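Local coordinates for envelope polyprotein (Puumala orthohantavirus, PDB 5FXU), which forms the ectodomain of Gn, a glycoprotein of the hantaviral surface that probably works with its partner Gc in host-cell entry, at residues Ile7-Ile13 / Ile131-Ile135; Leu15-Leu19 / Ile99-Arg104; Gly18-Gly22 / Val125-Ile131; Thr188-Arg192 / Ile231-Ser236; Ala261-Glu265 / Trp345-Ile349. One frame throughout, in Å; residues are numbered along the deposited sequence.

Interaction 1 of 5, residues Ile7-Ile13 / Ile131-Ile135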
# COMPACT_ATOMS: atom_id res chain seq x y z
N ILE A 7 7.88 15.40 -4.63
CA ILE A 7 6.53 15.60 -5.15
C ILE A 7 6.71 16.32 -6.49
O ILE A 7 7.34 17.36 -6.57
CB ILE A 7 5.67 16.42 -4.17
CG1 ILE A 7 5.48 15.67 -2.85
CG2 ILE A 7 4.32 16.80 -4.77
CD1 ILE A 7 4.62 14.44 -2.94
N GLU A 8 6.17 15.72 -7.54
CA GLU A 8 6.12 16.31 -8.84
C GLU A 8 4.83 17.14 -8.94
O GLU A 8 3.73 16.60 -8.90
CB GLU A 8 6.19 15.26 -9.92
CG GLU A 8 6.26 15.85 -11.33
CD GLU A 8 6.38 14.82 -12.45
OE1 GLU A 8 5.91 13.66 -12.27
OE2 GLU A 8 6.92 15.19 -13.52
N CYS A 9 4.99 18.45 -9.08
CA CYS A 9 3.87 19.41 -9.16
C CYS A 9 3.44 19.72 -10.60
O CYS A 9 4.27 20.13 -11.41
CB CYS A 9 4.31 20.71 -8.48
SG CYS A 9 4.47 20.50 -6.70
N PRO A 10 2.14 19.56 -10.92
CA PRO A 10 1.67 20.00 -12.25
C PRO A 10 1.66 21.51 -12.44
O PRO A 10 1.72 22.22 -11.44
CB PRO A 10 0.24 19.47 -12.31
CG PRO A 10 0.12 18.48 -11.19
CD PRO A 10 1.02 19.03 -10.13
N HIS A 11 1.56 22.00 -13.68
CA HIS A 11 1.46 23.47 -13.96
C HIS A 11 0.16 24.09 -13.49
O HIS A 11 0.18 25.21 -13.01
CB HIS A 11 1.64 23.80 -15.43
CG HIS A 11 3.04 23.59 -15.91
ND1 HIS A 11 4.07 24.47 -15.64
CD2 HIS A 11 3.59 22.58 -16.61
CE1 HIS A 11 5.19 24.01 -16.16
NE2 HIS A 11 4.92 22.86 -16.76
N THR A 12 -0.96 23.37 -13.63
CA THR A 12 -2.28 23.84 -13.17
C THR A 12 -2.95 22.84 -12.22
O THR A 12 -2.59 21.66 -12.15
CB THR A 12 -3.27 24.09 -14.35
OG1 THR A 12 -3.67 22.84 -14.95
CG2 THR A 12 -2.64 25.01 -15.41
N ILE A 13 -3.95 23.33 -11.49
CA ILE A 13 -4.80 22.47 -10.66
C ILE A 13 -5.80 21.72 -11.55
O ILE A 13 -6.05 20.53 -11.33
CB ILE A 13 -5.52 23.28 -9.54
CG1 ILE A 13 -4.48 23.94 -8.63
CG2 ILE A 13 -6.46 22.37 -8.73
CD1 ILE A 13 -5.04 24.92 -7.62
N ILE A 131 -3.43 19.10 -4.53
CA ILE A 131 -2.51 19.73 -5.46
C ILE A 131 -2.19 21.19 -5.07
O ILE A 131 -1.13 21.67 -5.41
CB ILE A 131 -3.01 19.57 -6.92
CG1 ILE A 131 -3.01 18.07 -7.28
CG2 ILE A 131 -2.11 20.30 -7.91
CD1 ILE A 131 -3.74 17.68 -8.55
N GLN A 132 -3.07 21.85 -4.30
CA GLN A 132 -2.84 23.22 -3.77
C GLN A 132 -1.58 23.33 -2.92
O GLN A 132 -1.00 24.42 -2.82
CB GLN A 132 -4.03 23.71 -2.92
CG GLN A 132 -5.28 24.12 -3.70
CD GLN A 132 -6.12 22.93 -4.23
OE1 GLN A 132 -5.84 21.72 -3.94
NE2 GLN A 132 -7.11 23.25 -5.04
N THR A 133 -1.15 22.23 -2.31
CA THR A 133 0.09 22.19 -1.55
C THR A 133 1.30 22.66 -2.36
O THR A 133 2.19 23.30 -1.83
CB THR A 133 0.38 20.78 -1.01
OG1 THR A 133 -0.80 20.24 -0.45
CG2 THR A 133 1.42 20.82 0.10
N CYS A 134 1.30 22.34 -3.65
CA CYS A 134 2.28 22.83 -4.62
C CYS A 134 2.37 24.37 -4.76
O CYS A 134 3.41 24.89 -5.15
CB CYS A 134 1.99 22.21 -5.99
SG CYS A 134 2.43 20.43 -6.09
N ILE A 135 1.28 25.08 -4.46
CA ILE A 135 1.30 26.55 -4.43
C ILE A 135 1.89 27.02 -3.11
O ILE A 135 2.66 27.98 -3.09
CB ILE A 135 -0.12 27.14 -4.66
CG1 ILE A 135 -0.62 26.77 -6.05
CG2 ILE A 135 -0.12 28.66 -4.51
CD1 ILE A 135 -2.12 26.83 -6.19
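Ile7 opens the contact at the end of strand 3-9, where its CG2 methyl rests against Cys134 SG at 4.3 Å. Two residues on, Cys9 makes the covalent link: its SG joins Cys134 SG at 2.1 Å, and the bridge turns through a chi3 of -82°, close to the relaxed right angle of a disulfide. In both cysteines SG stands anti to the carbonyl carbon (chi1 -69° in Cys9, -73° in Cys134), which aims the two sulfurs at each other across the gap. Pro10 follows and lays its ring atom CD 4.0 Å from Ile131 CG2, the two side chains crossing at about a right angle. The chain then loops past the helix to Ile13, whose CD1 reaches Ile135 CD1 at 3.8 Å and also lies 3.7 Å from Gln132 NE2, against the bent glutamine chain; Ile13 is poorly ordered, so this end is the less certain one. No hydrogen bond joins the segments. Strand 3-9 pairs with strand 147-155, whose Tyr153 touches Ile7 and Cys9, while Val20 of strand 19-30 packs against Ile7, Ile131 and Cys134. The bridge therefore pins short helix 133-136 beside the edge strand of the four-stranded sheet.

Interaction 2 of 5, residues Leu15-Leu19 / Ile99-Arg104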
# COMPACT_ATOMS: atom_id res chain seq x y z
N LEU A 15 -9.13 20.28 -13.01
CA LEU A 15 -10.51 19.90 -12.67
C LEU A 15 -10.79 19.72 -11.16
O LEU A 15 -11.86 19.23 -10.78
CB LEU A 15 -10.93 18.63 -13.44
CG LEU A 15 -10.96 18.53 -14.96
CD1 LEU A 15 -11.41 19.84 -15.58
CD2 LEU A 15 -9.64 18.06 -15.57
N GLY A 16 -9.82 20.05 -10.29
CA GLY A 16 -10.07 20.17 -8.86
C GLY A 16 -9.85 18.95 -7.98
O GLY A 16 -9.46 19.10 -6.82
N GLN A 17 -10.09 17.75 -8.50
CA GLN A 17 -10.20 16.52 -7.67
C GLN A 17 -8.91 15.62 -7.59
O GLN A 17 -8.92 14.52 -6.98
CB GLN A 17 -11.44 15.73 -8.16
CG GLN A 17 -12.79 16.41 -7.96
CD GLN A 17 -13.34 16.41 -6.54
OE1 GLN A 17 -12.76 17.03 -5.64
NE2 GLN A 17 -14.49 15.76 -6.34
N GLY A 18 -7.81 16.11 -8.16
CA GLY A 18 -6.55 15.37 -8.20
C GLY A 18 -5.77 15.51 -6.91
O GLY A 18 -5.94 16.47 -6.16
N LEU A 19 -4.93 14.53 -6.63
CA LEU A 19 -4.05 14.59 -5.49
C LEU A 19 -2.63 14.39 -5.97
O LEU A 19 -2.41 13.69 -6.96
CB LEU A 19 -4.41 13.49 -4.51
CG LEU A 19 -5.82 13.46 -3.94
CD1 LEU A 19 -6.01 12.19 -3.15
CD2 LEU A 19 -6.05 14.64 -3.03
N ILE A 99 -9.10 9.31 1.47
CA ILE A 99 -8.36 9.63 0.27
C ILE A 99 -9.32 10.15 -0.82
O ILE A 99 -9.01 11.12 -1.51
CB ILE A 99 -7.51 8.44 -0.24
CG1 ILE A 99 -6.36 8.20 0.72
CG2 ILE A 99 -6.96 8.71 -1.63
CD1 ILE A 99 -5.67 6.86 0.56
N GLU A 100 -10.46 9.48 -0.98
CA GLU A 100 -11.41 9.82 -2.06
C GLU A 100 -11.88 11.25 -2.00
O GLU A 100 -12.11 11.86 -3.04
CB GLU A 100 -12.62 8.88 -2.05
CG GLU A 100 -12.28 7.41 -2.31
CD GLU A 100 -12.15 6.59 -1.03
OE1 GLU A 100 -11.27 6.90 -0.18
OE2 GLU A 100 -12.93 5.62 -0.89
N THR A 101 -11.99 11.81 -0.80
CA THR A 101 -12.48 13.19 -0.62
C THR A 101 -11.42 14.17 -0.15
O THR A 101 -11.75 15.32 0.19
CB THR A 101 -13.67 13.24 0.36
OG1 THR A 101 -13.25 12.84 1.67
CG2 THR A 101 -14.77 12.32 -0.11
N ALA A 102 -10.15 13.78 -0.20
CA ALA A 102 -9.06 14.64 0.27
C ALA A 102 -8.91 15.94 -0.53
O ALA A 102 -8.49 16.96 0.02
CB ALA A 102 -7.75 13.88 0.31
N ALA A 103 -9.21 15.90 -1.82
CA ALA A 103 -9.13 17.10 -2.66
C ALA A 103 -10.16 18.14 -2.21
O ALA A 103 -9.86 19.31 -2.24
CB ALA A 103 -9.33 16.75 -4.12
N ARG A 104 -11.31 17.69 -1.74
CA ARG A 104 -12.39 18.54 -1.27
C ARG A 104 -12.19 18.98 0.18
O ARG A 104 -12.45 20.14 0.51
CB ARG A 104 -13.74 17.81 -1.44
CG ARG A 104 -14.92 18.75 -1.57
CD ARG A 104 -16.25 18.06 -1.89
NE ARG A 104 -16.89 17.52 -0.68
CZ ARG A 104 -16.94 16.23 -0.31
NH1 ARG A 104 -16.40 15.26 -1.05
NH2 ARG A 104 -17.55 15.89 0.83
O HOH W 1 -12.56 15.16 -3.47
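Gln17 OE1 lies 2.9 Å from a water lodged between the loop and the turn that leads into helix 102-105. On its far side the same water accepts a weak hydrogen bond from Arg104 N at 3.3 Å and lies within weak hydrogen-bonding distance of Glu100 O. A bend in the glutamine chain (chi2 -76°) folds the amide back over the helix start, where OE1 also lies 3.8 Å from Ala103 CB. The Ala103 methyl is the central apolar group of the contact. It pushes into the loop backbone, with Gly16 O and Gln17 O each 3.6 Å away. Deeper in, Leu19 straddles the type I beta turn Ile99-Ala102 with its two methyls: CD1 meets Ile99 CG2 at 3.9 Å, the side chains crossing at about a right angle, whereas CD2 sits 3.8 Å from Ala102 CB and close to Ala103 N. Ile128 of strand 120-130 touches both Leu19 and Ile99, carrying the apolar patch into the sheet. No direct hydrogen bond crosses between the segments. Cohesion comes from leucine, isoleucine and alanine methyls on the buried side, and the polar link on the outer side is made through water.

Interaction 3 of 5, residues Gly18-Gly22 / Val125-Ile131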
# COMPACT_ATOMS: atom_id res chain seq x y z
N GLY A 18 -7.81 16.11 -8.16
CA GLY A 18 -6.55 15.37 -8.20
C GLY A 18 -5.77 15.51 -6.91
O GLY A 18 -5.94 16.47 -6.16
N LEU A 19 -4.93 14.53 -6.63
CA LEU A 19 -4.05 14.59 -5.49
C LEU A 19 -2.63 14.39 -5.97
O LEU A 19 -2.41 13.69 -6.96
CB LEU A 19 -4.41 13.49 -4.51
CG LEU A 19 -5.82 13.46 -3.94
CD1 LEU A 19 -6.01 12.19 -3.15
CD2 LEU A 19 -6.05 14.64 -3.03
N VAL A 20 -1.66 14.98 -5.26
CA VAL A 20 -0.26 14.61 -5.44
C VAL A 20 0.08 13.48 -4.49
O VAL A 20 -0.50 13.37 -3.43
CB VAL A 20 0.75 15.79 -5.24
CG1 VAL A 20 0.69 16.75 -6.41
CG2 VAL A 20 0.54 16.54 -3.94
N ILE A 21 1.03 12.64 -4.87
CA ILE A 21 1.54 11.57 -4.03
C ILE A 21 3.03 11.44 -4.19
O ILE A 21 3.54 11.58 -5.30
CB ILE A 21 0.87 10.22 -4.36
CG1 ILE A 21 1.42 9.10 -3.44
CG2 ILE A 21 1.00 9.87 -5.84
CD1 ILE A 21 0.58 7.85 -3.47
N GLY A 22 3.71 11.18 -3.10
CA GLY A 22 5.12 10.78 -3.14
C GLY A 22 5.42 9.75 -2.05
O GLY A 22 4.62 9.54 -1.15
N VAL A 125 7.57 5.76 3.83
CA VAL A 125 6.66 6.87 4.15
C VAL A 125 5.91 7.28 2.89
O VAL A 125 6.53 7.52 1.87
CB VAL A 125 7.44 8.05 4.72
CG1 VAL A 125 6.53 9.26 4.90
CG2 VAL A 125 8.05 7.66 6.05
N PHE A 126 4.60 7.38 3.00
CA PHE A 126 3.74 7.83 1.91
C PHE A 126 3.14 9.17 2.29
O PHE A 126 2.63 9.33 3.41
CB PHE A 126 2.60 6.84 1.69
CG PHE A 126 3.05 5.52 1.14
CD1 PHE A 126 3.44 4.47 1.99
CD2 PHE A 126 3.11 5.31 -0.23
CE1 PHE A 126 3.88 3.24 1.49
CE2 PHE A 126 3.57 4.09 -0.74
CZ PHE A 126 3.96 3.05 0.12
N LEU A 127 3.15 10.12 1.35
CA LEU A 127 2.52 11.43 1.54
C LEU A 127 1.59 11.68 0.40
O LEU A 127 1.99 11.64 -0.75
CB LEU A 127 3.59 12.49 1.58
CG LEU A 127 3.14 13.93 1.76
CD1 LEU A 127 2.54 14.13 3.13
CD2 LEU A 127 4.33 14.85 1.57
N ILE A 128 0.32 11.91 0.73
CA ILE A 128 -0.74 12.16 -0.25
C ILE A 128 -1.46 13.42 0.15
O ILE A 128 -1.79 13.60 1.31
CB ILE A 128 -1.78 11.04 -0.22
CG1 ILE A 128 -1.10 9.70 -0.53
CG2 ILE A 128 -2.89 11.28 -1.24
CD1 ILE A 128 -1.96 8.50 -0.18
N GLY A 129 -1.75 14.29 -0.81
CA GLY A 129 -2.47 15.49 -0.47
C GLY A 129 -2.93 16.34 -1.63
O GLY A 129 -2.72 16.01 -2.78
N PRO A 130 -3.58 17.45 -1.31
CA PRO A 130 -4.17 18.26 -2.41
C PRO A 130 -3.11 18.93 -3.26
O PRO A 130 -2.02 19.29 -2.77
CB PRO A 130 -5.05 19.27 -1.69
CG PRO A 130 -4.96 18.96 -0.24
CD PRO A 130 -3.78 18.07 0.01
N ILE A 131 -3.43 19.10 -4.53
CA ILE A 131 -2.51 19.73 -5.46
C ILE A 131 -2.19 21.19 -5.07
O ILE A 131 -1.13 21.67 -5.41
CB ILE A 131 -3.01 19.57 -6.92
CG1 ILE A 131 -3.01 18.07 -7.28
CG2 ILE A 131 -2.11 20.30 -7.91
CD1 ILE A 131 -3.74 17.68 -8.55
O HOH W 2 -6.26 19.05 -5.25
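Peptide groups join Gly18-Gly22 to Val125-Ile131 through their N-H and C=O, with side chains on the two faces. Val20 and Gly129 form one hydrogen-bonded antiparallel pair: Val20 N, nearly in line with the Gly129 carbonyl, gives to its O at 2.9 Å, bent to 144°, and Gly129 N returns to Val20 O at 3.0 Å. Gly22 and Leu127 form the next; Leu127 N gives to Gly22 O almost straight at 177°, though tilted from the carbonyl plane. Between them Ile21 and Ile128 make a non-hydrogen-bonded pair, lying side by side and pointing the same way, Ile21 CD1 3.9 Å from Ile128 CG1. Ile21 places CG1 anti to its backbone nitrogen (chi1 -179°), which sets the branch alongside its neighbour. Leu19 adds CD1 to this face, 3.8 Å from Ile128 CG2. On the other, Val20 CG1 packs 4.0 Å from Ile131 CG1. Ile131 CD1 presses on Gly18 C at 3.4 Å, and a water bridges Gly18 O to Ile131 N. Ile7 and Leu5 pack on the Val20 and Leu127 face, Phe194 on that of Ile21 and Ile128, meeting the Phe126 ring edge-to-face. This is a classic antiparallel ladder, buried in the beta-rich Gn head.

Interaction 4 of 5, residues Thr188-Arg192 / Ile231-Ser236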
# COMPACT_ATOMS: atom_id res chain seq x y z
N THR A 188 4.37 3.24 -19.47
CA THR A 188 4.24 2.51 -18.21
C THR A 188 4.37 3.45 -17.02
O THR A 188 5.38 4.12 -16.91
CB THR A 188 5.27 1.40 -18.17
OG1 THR A 188 4.89 0.41 -19.14
CG2 THR A 188 5.34 0.76 -16.84
N VAL A 189 3.36 3.49 -16.15
CA VAL A 189 3.35 4.41 -15.00
C VAL A 189 3.23 3.65 -13.67
O VAL A 189 2.67 2.55 -13.61
CB VAL A 189 2.25 5.49 -15.06
CG1 VAL A 189 2.37 6.30 -16.33
CG2 VAL A 189 0.85 4.90 -14.99
N MET A 190 3.72 4.28 -12.62
CA MET A 190 3.61 3.76 -11.27
C MET A 190 2.19 3.91 -10.75
O MET A 190 1.51 4.90 -11.01
CB MET A 190 4.58 4.49 -10.35
CG MET A 190 4.56 3.98 -8.91
SD MET A 190 5.84 4.66 -7.80
CE MET A 190 7.26 3.76 -8.38
N VAL A 191 1.75 2.90 -10.00
CA VAL A 191 0.50 2.93 -9.28
C VAL A 191 0.79 2.57 -7.85
O VAL A 191 1.52 1.60 -7.60
CB VAL A 191 -0.54 1.96 -9.86
CG1 VAL A 191 -1.89 2.15 -9.18
CG2 VAL A 191 -0.79 2.29 -11.31
N ARG A 192 0.26 3.37 -6.93
CA ARG A 192 0.33 3.10 -5.48
C ARG A 192 -1.06 3.00 -4.88
O ARG A 192 -1.86 3.89 -5.08
CB ARG A 192 1.12 4.20 -4.76
CG ARG A 192 2.61 4.05 -4.95
CD ARG A 192 3.50 5.26 -4.80
NE ARG A 192 3.44 6.31 -5.82
CZ ARG A 192 4.30 7.32 -5.90
NH1 ARG A 192 5.31 7.43 -5.04
NH2 ARG A 192 4.15 8.22 -6.86
N ILE A 231 -7.69 1.81 -2.86
CA ILE A 231 -7.73 3.14 -3.42
C ILE A 231 -6.32 3.45 -3.88
O ILE A 231 -5.36 3.25 -3.13
CB ILE A 231 -8.34 4.15 -2.42
CG1 ILE A 231 -8.85 5.37 -3.16
CG2 ILE A 231 -7.38 4.52 -1.30
CD1 ILE A 231 -10.19 5.13 -3.86
N CYS A 232 -6.18 3.89 -5.13
CA CYS A 232 -4.88 3.97 -5.79
C CYS A 232 -4.69 5.33 -6.37
O CYS A 232 -5.66 6.01 -6.73
CB CYS A 232 -4.76 2.93 -6.93
SG CYS A 232 -5.10 1.21 -6.43
N LEU A 233 -3.44 5.74 -6.47
CA LEU A 233 -3.09 6.94 -7.19
C LEU A 233 -2.13 6.54 -8.27
O LEU A 233 -1.25 5.71 -8.05
CB LEU A 233 -2.46 7.99 -6.28
CG LEU A 233 -3.32 8.91 -5.42
CD1 LEU A 233 -4.65 9.37 -5.99
CD2 LEU A 233 -3.56 8.19 -4.13
N VAL A 234 -2.31 7.14 -9.44
CA VAL A 234 -1.55 6.81 -10.62
C VAL A 234 -0.50 7.88 -10.87
O VAL A 234 -0.81 9.05 -10.91
CB VAL A 234 -2.50 6.72 -11.83
CG1 VAL A 234 -1.75 6.22 -13.03
CG2 VAL A 234 -3.66 5.78 -11.52
N GLY A 235 0.74 7.47 -11.06
CA GLY A 235 1.85 8.40 -11.30
C GLY A 235 2.13 9.30 -10.11
O GLY A 235 1.96 8.89 -8.97
N SER A 236 2.59 10.50 -10.38
CA SER A 236 2.87 11.44 -9.32
C SER A 236 1.62 12.23 -8.92
O SER A 236 1.60 12.85 -7.87
CB SER A 236 4.00 12.36 -9.75
OG SER A 236 3.68 13.00 -10.99
O HOH W 3 1.55 6.49 -7.78
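Arg192 and Leu233 pair through both their backbones: Arg192 N donates to Leu233 O at 3.0 Å and Leu233 N to Arg192 O at 2.8 Å, making a hydrogen-bonded antiparallel pair. Where strand 231-234 ends, Gly235 N gives a nearly straight bond (171°) to Met190 O at 2.7 Å. The arginine side chain then folds back along its partner strand, bent at chi3 (-70°), and its NH2 reaches Gly235 O at 3.1 Å. That oxygen lies in the guanidinium plane, although the nitrogen stands well above the plane of the carbonyl. Gly235 has a positive phi of 65°, consistent with the chain turning here. A water completes the grip, accepting from Arg192 NE at 2.7 Å while donating to Leu233 O and Gly235 O. Met190 SD lies over one face of the guanidinium, 3.5 Å above the plane and offset toward the rim. On the other side of the ladder the contact is apolar: Val189 CG2 meets Val234 CG1 at 3.5 Å, and Val191 CG1 sits 3.7 Å from Cys232 CB. Farther out, Ser23 OG takes a hydrogen bond from Arg192 NH1, Ile21 packs against Arg192 and Leu233, Cys232 is disulfide-bonded to Cys193, and Glu8 holds the Ser236 hydroxyl. The buried guanidinium thus shares its hydrogens among a carbonyl, a water and a serine, an arrangement that would spread its charge over neutral oxygens.

Interaction 5 of 5, residues Ala261-Glu265 / Trp345-Ile349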
# COMPACT_ATOMS: atom_id res chain seq x y z
N ALA A 261 1.82 -10.27 -9.27
CA ALA A 261 2.82 -9.81 -8.32
C ALA A 261 2.12 -9.32 -7.04
O ALA A 261 2.01 -8.11 -6.81
CB ALA A 261 3.67 -8.70 -8.94
N PRO A 262 1.66 -10.27 -6.21
CA PRO A 262 0.90 -9.93 -5.04
C PRO A 262 1.64 -9.17 -3.94
O PRO A 262 0.97 -8.58 -3.12
CB PRO A 262 0.43 -11.28 -4.52
CG PRO A 262 1.35 -12.28 -5.11
CD PRO A 262 1.63 -11.72 -6.46
N HIS A 263 2.98 -9.14 -3.95
CA HIS A 263 3.77 -8.29 -3.02
C HIS A 263 4.36 -7.04 -3.70
O HIS A 263 5.28 -6.45 -3.17
CB HIS A 263 4.88 -9.15 -2.38
CG HIS A 263 4.33 -10.27 -1.56
ND1 HIS A 263 3.80 -10.06 -0.30
CD2 HIS A 263 4.13 -11.58 -1.84
CE1 HIS A 263 3.33 -11.20 0.17
NE2 HIS A 263 3.50 -12.13 -0.75
N GLY A 264 3.82 -6.66 -4.86
CA GLY A 264 4.27 -5.47 -5.58
C GLY A 264 5.38 -5.75 -6.57
O GLY A 264 5.93 -6.85 -6.60
N GLU A 265 5.74 -4.72 -7.33
CA GLU A 265 6.72 -4.82 -8.42
C GLU A 265 7.88 -3.86 -8.14
O GLU A 265 7.69 -2.83 -7.50
CB GLU A 265 6.09 -4.53 -9.79
CG GLU A 265 4.90 -5.41 -10.10
CD GLU A 265 4.20 -5.12 -11.41
OE1 GLU A 265 4.04 -3.95 -11.75
OE2 GLU A 265 3.76 -6.08 -12.10
N TRP A 345 0.45 -1.52 -1.88
CA TRP A 345 0.88 -2.24 -3.08
C TRP A 345 1.37 -1.22 -4.10
O TRP A 345 0.67 -0.24 -4.39
CB TRP A 345 -0.28 -3.05 -3.68
CG TRP A 345 0.13 -3.89 -4.87
CD1 TRP A 345 0.57 -5.17 -4.83
CD2 TRP A 345 0.13 -3.51 -6.24
NE1 TRP A 345 0.85 -5.62 -6.10
CE2 TRP A 345 0.59 -4.61 -6.99
CE3 TRP A 345 -0.22 -2.33 -6.92
CZ2 TRP A 345 0.71 -4.59 -8.39
CZ3 TRP A 345 -0.10 -2.29 -8.33
CH2 TRP A 345 0.36 -3.42 -9.04
N THR A 346 2.58 -1.44 -4.60
CA THR A 346 3.21 -0.57 -5.56
C THR A 346 3.55 -1.42 -6.79
O THR A 346 4.17 -2.48 -6.68
CB THR A 346 4.46 0.12 -4.96
OG1 THR A 346 4.08 0.88 -3.80
CG2 THR A 346 5.09 1.07 -5.96
N GLY A 347 3.11 -0.95 -7.95
CA GLY A 347 3.41 -1.60 -9.22
C GLY A 347 3.31 -0.65 -10.39
O GLY A 347 3.29 0.55 -10.22
N PHE A 348 3.29 -1.22 -11.59
CA PHE A 348 3.32 -0.45 -12.84
C PHE A 348 2.27 -0.99 -13.80
O PHE A 348 2.08 -2.19 -13.90
CB PHE A 348 4.71 -0.50 -13.47
CG PHE A 348 5.78 0.04 -12.57
CD1 PHE A 348 6.40 -0.77 -11.63
CD2 PHE A 348 6.15 1.38 -12.64
CE1 PHE A 348 7.39 -0.27 -10.78
CE2 PHE A 348 7.15 1.89 -11.81
CZ PHE A 348 7.76 1.07 -10.88
N ILE A 349 1.58 -0.08 -14.49
CA ILE A 349 0.65 -0.45 -15.55
C ILE A 349 0.89 0.39 -16.80
O ILE A 349 1.27 1.58 -16.71
CB ILE A 349 -0.83 -0.32 -15.10
CG1 ILE A 349 -1.23 1.14 -14.82
CG2 ILE A 349 -1.08 -1.20 -13.88
CD1 ILE A 349 -2.72 1.35 -14.60
O HOH W 4 4.28 -3.12 -2.86
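A type I beta turn, Ala261 to Gly264, follows helix 249-260 and docks on strand 345-349, holding the helix exit against the sheet. The indole of Trp345 reaches the turn: its NE1 donates to Ala261 O at 2.8 Å and 173°, with the oxygen in the ring plane at the edge. Since Gly264 N also bonds to Ala261 O at 3.0 Å, that carbonyl serves both the turn and the tryptophan. CG of Trp345 lies anti to the backbone nitrogen (chi1 -176°), which swings the ring out so that its edge faces the turn, while Gly347 N lies over one of its faces, offset toward the rim. Past the turn, Glu265 N gives a 2.8 Å bond to Thr346 O. The Glu265 side chain then runs out, extended beyond CG, across Gly347 CA, and its OE1 accepts from Phe348 N at 2.8 Å. The same oxygen lies near the plane of the Phe348 ring, at its edge, 4.0 Å from CD1. A water accepts from Thr346 N at 3.0 Å and gives a weak bond to His263 O. Gly264, at phi 90°, brings its CA within 3.2 Å of Thr346 O. Arg257 and Met258 of helix 249-260 touch the tryptophan. A carboxylate oxygen here substitutes for a strand neighbour at one backbone N-H, and the Arg257 side chain, which touches Glu265, may also favour its negative charge.

Overall arrangement
From the N terminus, strand 3-9 leads into interaction 1, which closes a long loop back from helix 133-136. Nested inside it are interactions 2 and 3, which start from the same piece of chain, Gly18 and Leu19 being common to both; interaction 2 closes on helix 102-105 and interaction 3 on strand 120-130. Ile131 belongs to both 1 and 3. Interaction 4 follows in series, joining strands 185-197 and 228-234, yet touches the others: Ser236 meets Glu8 and Ile21, and Leu233 packs on Leu19 and Ile99. Interaction 5, also in series, closes from the loop after helix 249-260 onto strand 340-354, which pairs with 185-197. Its centre lies about 26 Å from that of interaction 1.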